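Local coordinates for regulatory protein AsnC (Escherichia coli, PDB 2CG4) that activates transcription of asnA, controls transcription of its own gene and represses gidA expression post-transcriptionally, binding DNA and asparagine, at residues L119-L123 with I124-Q128; A21-A24 with Y25-A29; A87-E90 with S91-E94. The protein carries 1 engineered substitution. All blocks are in the same frame, centred on the assembly; numbering follows the deposited sequence.

Contact 1: residues L119-L123 with I124-Q128; sequences LQHVL and INKIQ. With ASN (asparagine), chain C.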
loop_
_atom_site.group_PDB
_atom_site.type_symbol
_atom_site.label_atom_id
_atom_site.label_comp_id
_atom_site.label_asym_id
_atom_site.label_seq_id
_atom_site.Cartn_x
_atom_site.Cartn_y
_atom_site.Cartn_z
ATOM N N LEU A 119 24.229 9.929 -4.131
ATOM C CA LEU A 119 23.139 9.246 -3.411
ATOM C C LEU A 119 23.110 7.747 -3.673
ATOM O O LEU A 119 22.861 6.967 -2.767
ATOM C CB LEU A 119 21.767 9.846 -3.750
ATOM C CG LEU A 119 20.561 9.137 -3.109
ATOM C CD1 LEU A 119 20.436 9.474 -1.621
ATOM C CD2 LEU A 119 19.264 9.463 -3.835
ATOM N N GLN A 120 23.348 7.359 -4.920
ATOM C CA GLN A 120 23.379 5.964 -5.311
ATOM C C GLN A 120 24.508 5.202 -4.606
ATOM O O GLN A 120 24.318 4.067 -4.185
ATOM C CB GLN A 120 23.520 5.863 -6.833
ATOM C CG GLN A 120 23.832 4.476 -7.352
ATOM C CD GLN A 120 25.306 4.280 -7.640
ATOM O OE1 GLN A 120 25.937 5.121 -8.274
ATOM N NE2 GLN A 120 25.865 3.169 -7.167
ATOM N N HIS A 121 25.675 5.834 -4.478
ATOM C CA HIS A 121 26.828 5.225 -3.805
ATOM C C HIS A 121 26.576 5.029 -2.308
ATOM O O HIS A 121 26.873 3.968 -1.762
ATOM C CB HIS A 121 28.106 6.054 -4.033
ATOM C CG HIS A 121 29.294 5.562 -3.258
ATOM N ND1 HIS A 121 30.095 4.527 -3.696
ATOM C CD2 HIS A 121 29.805 5.949 -2.062
ATOM C CE1 HIS A 121 31.045 4.300 -2.806
ATOM N NE2 HIS A 121 30.892 5.149 -1.805
ATOM N N VAL A 122 26.024 6.048 -1.653
ATOM C CA VAL A 122 25.627 5.938 -0.240
ATOM C C VAL A 122 24.569 4.851 0.022
ATOM O O VAL A 122 24.799 3.949 0.826
ATOM C CB VAL A 122 25.145 7.295 0.342
ATOM C CG1 VAL A 122 24.734 7.141 1.799
ATOM C CG2 VAL A 122 26.234 8.353 0.203
ATOM N N LEU A 123 23.420 4.928 -0.650
ATOM C CA LEU A 123 22.408 3.866 -0.543
ATOM C C LEU A 123 23.010 2.467 -0.610
ATOM O O LEU A 123 22.816 1.656 0.297
ATOM C CB LEU A 123 21.342 4.003 -1.624
ATOM C CG LEU A 123 20.076 4.702 -1.152
ATOM C CD1 LEU A 123 19.089 4.811 -2.293
ATOM C CD2 LEU A 123 19.476 3.966 0.049
ATOM N N ILE A 124 23.732 2.195 -1.695
ATOM C CA ILE A 124 24.181 0.846 -2.007
ATOM C C ILE A 124 25.311 0.414 -1.077
ATOM O O ILE A 124 25.304 -0.693 -0.550
ATOM C CB ILE A 124 24.598 0.721 -3.492
ATOM C CG1 ILE A 124 23.414 1.069 -4.407
ATOM C CG2 ILE A 124 25.091 -0.688 -3.798
ATOM C CD1 ILE A 124 23.710 0.971 -5.899
ATOM N N ASN A 125 26.261 1.316 -0.844
ATOM C CA ASN A 125 27.526 0.948 -0.225
ATOM C C ASN A 125 27.629 1.275 1.260
ATOM O O ASN A 125 28.412 0.645 1.975
ATOM C CB ASN A 125 28.689 1.567 -0.992
ATOM C CG ASN A 125 28.838 0.978 -2.374
ATOM O OD1 ASN A 125 28.949 -0.239 -2.538
ATOM N ND2 ASN A 125 28.820 1.837 -3.381
ATOM N N LYS A 126 26.842 2.243 1.725
ATOM C CA LYS A 126 26.897 2.639 3.132
ATOM C C LYS A 126 25.640 2.279 3.918
ATOM O O LYS A 126 25.728 1.780 5.045
ATOM C CB LYS A 126 27.207 4.133 3.271
ATOM C CG LYS A 126 28.595 4.526 2.777
ATOM C CD LYS A 126 28.746 6.041 2.734
ATOM C CE LYS A 126 30.095 6.467 2.176
ATOM N NZ LYS A 126 30.462 7.843 2.622
ATOM N N ILE A 127 24.473 2.532 3.333
ATOM C CA ILE A 127 23.207 2.325 4.040
ATOM C C ILE A 127 22.697 0.891 3.871
ATOM O O ILE A 127 22.315 0.234 4.840
ATOM C CB ILE A 127 22.119 3.341 3.582
ATOM C CG1 ILE A 127 22.502 4.765 3.990
ATOM C CG2 ILE A 127 20.753 2.969 4.148
ATOM C CD1 ILE A 127 21.688 5.848 3.298
ATOM N N GLN A 128 22.698 0.414 2.632
ATOM C CA GLN A 128 22.082 -0.861 2.279
ATOM C C GLN A 128 22.963 -2.045 2.676
ATOM O O GLN A 128 22.508 -3.202 2.704
ATOM C CB GLN A 128 21.872 -0.893 0.775
ATOM C CG GLN A 128 20.590 -1.515 0.328
ATOM C CD GLN A 128 19.921 -0.718 -0.778
ATOM O OE1 GLN A 128 18.814 -0.220 -0.608
ATOM N NE2 GLN A 128 20.592 -0.601 -1.918
HETATM N N ASN C . 13.949 1.248 -3.335
HETATM C CA ASN C . 15.209 1.776 -2.733
HETATM C C ASN C . 15.030 3.138 -2.120
HETATM O O ASN C . 14.364 4.015 -2.683
HETATM C CB ASN C . 16.326 1.819 -3.760
HETATM C CG ASN C . 16.755 0.448 -4.183
HETATM O OD1 ASN C . 17.150 -0.376 -3.356
HETATM N ND2 ASN C . 16.663 0.179 -5.473
HETATM O OXT ASN C . 15.544 3.355 -1.029
#
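The last turns of helix 116-127, in the ligand-binding domain, widen into a pi-type turn where Val122 meets Lys126 and Ile127. Val122 O marks the change of pitch: it accepts from Lys126 N at 2.8 Å, the usual i to i+4 bond, and from Ile127 N at 2.9 Å, one residue further on. The two N-H groups arrive from opposite faces of the carbonyl plane, so this oxygen is gripped twice. One residue earlier the spacing is still regular, i to i+4, with Asn125 N reaching His121 O at 2.9 Å. A chi1 of -67° sets Asn125 CG beside its backbone N and brings the amide back to the same oxygen, to which ND2 adds a weak bond.

Asn125 CB lies over one face of the His121 imidazole, 4.2 Å from the ring centroid and 17° off the normal, a CH-pi contact, while the amide plane is turned 52° from the ring. On the buried side of the helix, Val122 CG1 meets Ile127 CD1 at 3.6 Å.

Leu123 CD1 comes within 4.0 Å of OXT of the bound asparagine, which is hydrogen-bonded to Thr136 and Thr138 of this chain and to Thr101 O, Gly103 O, Tyr105 O and Ser106 O of the second subunit. On the sheet side, Leu119 and Ile127 pack on both strands 68-76 and 133-147, Leu123 packs on strand 133-147, and Val122 touches Cys113 of strand 107-113; Leu123 and Ile124 also meet Tyr100 of the second subunit.

Contact 2: residues A21-A24 with Y25-A29; sequences ARTA and YAELA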
loop_
_atom_site.group_PDB
_atom_site.type_symbol
_atom_site.label_atom_id
_atom_site.label_comp_id
_atom_site.label_asym_id
_atom_site.label_seq_id
_atom_site.Cartn_x
_atom_site.Cartn_y
_atom_site.Cartn_z
ATOM N N ALA A 21 22.098 36.315 16.565
ATOM C CA ALA A 21 22.795 35.992 17.801
ATOM C C ALA A 21 23.558 37.190 18.360
ATOM O O ALA A 21 23.922 37.207 19.537
ATOM C CB ALA A 21 23.739 34.817 17.583
ATOM N N ARG A 22 23.797 38.188 17.515
ATOM C CA ARG A 22 24.734 39.258 17.834
ATOM C C ARG A 22 24.035 40.565 18.195
ATOM O O ARG A 22 24.690 41.568 18.482
ATOM C CB ARG A 22 25.700 39.480 16.671
ATOM C CG ARG A 22 26.727 38.385 16.527
ATOM C CD ARG A 22 27.666 38.654 15.374
ATOM N NE ARG A 22 28.615 37.559 15.212
ATOM C CZ ARG A 22 28.618 36.719 14.184
ATOM N NH1 ARG A 22 27.726 36.849 13.209
ATOM N NH2 ARG A 22 29.519 35.747 14.130
ATOM N N THR A 23 22.706 40.555 18.182
ATOM C CA THR A 23 21.936 41.667 18.722
ATOM C C THR A 23 22.287 41.888 20.196
ATOM O O THR A 23 22.100 40.999 21.021
ATOM C CB THR A 23 20.415 41.445 18.550
ATOM O OG1 THR A 23 20.140 40.041 18.460
ATOM C CG2 THR A 23 19.914 42.116 17.276
ATOM N N ALA A 24 22.809 43.072 20.513
ATOM C CA ALA A 24 23.486 43.320 21.791
ATOM C C ALA A 24 22.522 43.358 22.978
ATOM O O ALA A 24 21.443 43.955 22.897
ATOM C CB ALA A 24 24.293 44.610 21.723
ATOM N N TYR A 25 22.932 42.727 24.079
ATOM C CA TYR A 25 22.106 42.631 25.288
ATOM C C TYR A 25 21.625 43.996 25.762
ATOM O O TYR A 25 20.559 44.110 26.370
ATOM C CB TYR A 25 22.872 41.941 26.421
ATOM C CG TYR A 25 23.112 40.460 26.215
ATOM C CD1 TYR A 25 23.987 39.762 27.041
ATOM C CD2 TYR A 25 22.472 39.761 25.198
ATOM C CE1 TYR A 25 24.218 38.405 26.860
ATOM C CE2 TYR A 25 22.698 38.405 25.009
ATOM C CZ TYR A 25 23.573 37.733 25.844
ATOM O OH TYR A 25 23.807 36.388 25.663
ATOM N N ALA A 26 22.424 45.024 25.482
ATOM C CA ALA A 26 22.138 46.382 25.928
ATOM C C ALA A 26 21.071 47.047 25.067
ATOM O O ALA A 26 20.487 48.057 25.464
ATOM C CB ALA A 26 23.414 47.214 25.939
ATOM N N GLU A 27 20.819 46.477 23.889
ATOM C CA GLU A 27 19.727 46.930 23.022
ATOM C C GLU A 27 18.391 46.295 23.417
ATOM O O GLU A 27 17.328 46.904 23.266
ATOM C CB GLU A 27 20.040 46.621 21.554
ATOM C CG GLU A 27 19.116 47.313 20.556
ATOM C CD GLU A 27 18.531 46.349 19.536
ATOM O OE1 GLU A 27 17.577 45.617 19.883
ATOM O OE2 GLU A 27 19.026 46.323 18.385
ATOM N N LEU A 28 18.452 45.067 23.920
ATOM C CA LEU A 28 17.255 44.359 24.363
ATOM C C LEU A 28 16.772 44.887 25.718
ATOM O O LEU A 28 15.565 44.942 25.986
ATOM C CB LEU A 28 17.519 42.849 24.420
ATOM C CG LEU A 28 17.981 42.197 23.110
ATOM C CD1 LEU A 28 18.592 40.821 23.351
ATOM C CD2 LEU A 28 16.833 42.118 22.110
ATOM N N ALA A 29 17.724 45.279 26.563
ATOM C CA ALA A 29 17.427 45.977 27.812
ATOM C C ALA A 29 16.602 47.236 27.562
ATOM O O ALA A 29 15.542 47.420 28.161
ATOM C CB ALA A 29 18.717 46.318 28.546
#
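Glu27 and Leu28 turn back over Ala24, the N-cap residue of helix 25-32, and the carbonyl of Ala24 is what they share. Glu27 N gives it an i to i+3 hydrogen bond of 2.8 Å, with an N-H...O angle of 146°. The donor stands above the carbonyl plane, 51° out of it and off the lone-pair directions. Leu28 N adds a longer, weak bond to the same oxygen at 3.4 Å.

The side chain of Glu27 can be followed outward from there. CB leans over Ala24 O, 3.3 Å away, so the carbonyl oxygen is approached by the CB methylene as well as by the amide of one residue. CG then leaves anti to the backbone N (chi1 -168°), beside the carbonyl carbon, and the chain bends at chi2, which swings the carboxylate back alongside the preceding loop. At the tip, OE2 comes within 4.4 Å of Thr23 CG2: the nearer atom of the threonine is its methyl and not its hydroxyl, which is bonded to Asn20 O.

Leu28 comes from the buried side. Its CG sits 3.9 Å from Ala24 O, and CD1 reaches 4.2 Å from Thr23 O. Leu28 also packs on Ala16 of helix 8-19 and Ile39 of helix 36-49, the latter touched by Tyr25 too. Helix 25-32 opens the predicted helix-turn-helix, so this turn joins it to the loop after helix 8-19.

Alanine at the N-cap brings no side-chain oxygen to the first turn. The link across the helix start is therefore made by backbone bonds to one carbonyl, with aliphatic contacts around it and the carboxylate of Glu27 near the positive end of the helix dipole, a placement that would probably be electrostatically favourable.

Contact 3: residues A87-E90 with S91-E94; sequences AKLE and SLDE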
loop_
_atom_site.group_PDB
_atom_site.type_symbol
_atom_site.label_atom_id
_atom_site.label_comp_id
_atom_site.label_asym_id
_atom_site.label_seq_id
_atom_site.Cartn_x
_atom_site.Cartn_y
_atom_site.Cartn_z
ATOM N N ALA A 87 22.821 2.635 15.349
ATOM C CA ALA A 87 24.243 2.785 15.665
ATOM C C ALA A 87 25.144 2.781 14.421
ATOM O O ALA A 87 26.116 3.533 14.350
ATOM C CB ALA A 87 24.666 1.707 16.625
ATOM N N LYS A 88 24.823 1.931 13.448
ATOM C CA LYS A 88 25.506 1.933 12.155
ATOM C C LYS A 88 25.206 3.182 11.320
ATOM O O LYS A 88 26.089 3.693 10.622
ATOM C CB LYS A 88 25.130 0.699 11.334
ATOM C CG LYS A 88 25.013 -0.586 12.108
ATOM C CD LYS A 88 26.113 -1.556 11.763
ATOM C CE LYS A 88 26.000 -2.816 12.611
ATOM N NZ LYS A 88 25.291 -3.908 11.893
ATOM N N LEU A 89 23.962 3.653 11.358
ATOM C CA LEU A 89 23.574 4.793 10.530
ATOM C C LEU A 89 24.287 6.032 11.009
ATOM O O LEU A 89 24.723 6.846 10.201
ATOM C CB LEU A 89 22.062 5.019 10.546
ATOM C CG LEU A 89 21.206 4.075 9.695
ATOM C CD1 LEU A 89 19.764 4.154 10.148
ATOM C CD2 LEU A 89 21.335 4.386 8.196
ATOM N N GLU A 90 24.409 6.169 12.328
ATOM C CA GLU A 90 24.856 7.418 12.936
ATOM C C GLU A 90 26.320 7.714 12.600
ATOM O O GLU A 90 26.735 8.866 12.575
ATOM C CB GLU A 90 24.590 7.421 14.456
ATOM C CG GLU A 90 25.829 7.439 15.339
ATOM C CD GLU A 90 26.365 8.836 15.611
ATOM O OE1 GLU A 90 25.565 9.781 15.780
ATOM O OE2 GLU A 90 27.598 8.993 15.666
ATOM N N SER A 91 27.085 6.668 12.312
ATOM C CA SER A 91 28.459 6.826 11.828
ATOM C C SER A 91 28.564 7.515 10.459
ATOM O O SER A 91 29.664 7.849 10.013
ATOM C CB SER A 91 29.171 5.471 11.783
ATOM O OG SER A 91 28.854 4.702 12.927
ATOM N N LEU A 92 27.434 7.728 9.796
ATOM C CA LEU A 92 27.449 8.262 8.438
ATOM C C LEU A 92 27.155 9.754 8.423
ATOM O O LEU A 92 26.164 10.201 8.994
ATOM C CB LEU A 92 26.450 7.515 7.546
ATOM C CG LEU A 92 26.630 5.996 7.459
ATOM C CD1 LEU A 92 25.438 5.322 6.788
ATOM C CD2 LEU A 92 27.936 5.652 6.753
ATOM N N ASP A 93 28.018 10.515 7.752
ATOM C CA ASP A 93 27.934 11.973 7.749
ATOM C C ASP A 93 26.822 12.503 6.843
ATOM O O ASP A 93 26.381 13.638 6.996
ATOM C CB ASP A 93 29.273 12.583 7.320
ATOM C CG ASP A 93 30.371 12.372 8.352
ATOM O OD1 ASP A 93 30.041 12.180 9.550
ATOM O OD2 ASP A 93 31.564 12.397 7.957
ATOM N N GLU A 94 26.392 11.680 5.893
ATOM C CA GLU A 94 25.352 12.069 4.943
ATOM C C GLU A 94 23.961 12.009 5.588
ATOM O O GLU A 94 23.015 12.675 5.135
ATOM C CB GLU A 94 25.424 11.187 3.690
ATOM C CG GLU A 94 26.175 9.875 3.905
ATOM C CD GLU A 94 27.673 9.989 3.659
ATOM O OE1 GLU A 94 28.072 10.797 2.798
ATOM O OE2 GLU A 94 28.452 9.260 4.315
HETATM O O HOH W 1 29.327 10.527 12.074
#
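Leu89 O receives the amide of Leu92 at 2.9 Å, with an N-H...O angle of 152°, and this i to i+3 bond closes the turn at the end of helix 82-90. The donor lies above the carbonyl plane, 42° out of it and off the lone-pair directions. A weaker bond runs from Ser91 OG to Ala87 O, 3.3 Å long. The hydroxyl is placed for it by chi1 of -41°, which sets OG beside the backbone N and turns it back along the helix. On the outer side a water within 3.1 Å of both Glu90 O and Asp93 OD1 can bridge the last turn and the loop.

Outside the turn, the carboxylate of Glu90 forms a salt bridge with Arg148 of the fourth subunit, and Lys88 NZ forms one with Glu132.

The packing lies on the inner side. Leu92 CB passes 3.2 Å from Leu89 O, and Leu92 CD1 comes within 4.4 Å of Leu89 CD2. Leu89 goes on to Ile107 and Ile109 of strand 107-113.

Backbone closure, a serine folded back on the preceding turn and a leucine packed on Lys126 and Ile127 of helix 116-127 make a helix C-terminal turn leading into strand 95-101, a helix-to-strand connection of the alpha/beta ligand-binding domain.

Contacts 1 and 3 belong to the ligand-binding domain, their centres 12 Å apart, and they touch: Lys126 NZ and Glu94 OE2 form a salt bridge of 3.0 Å, while Leu92 packs on Lys126 and Ile127. Contact 1 is the more buried, its apolar face set on the sheet and one edge at the bound asparagine; contact 3 is a surface turn with water and inter-subunit charge. Contact 2, also at the surface, lies in the DNA-binding part, its centre 46 Å from that of contact 1. It starts a helix, whereas contacts 1 and 3 lie at helix ends; contacts 2 and 3 both border the fourth subunit.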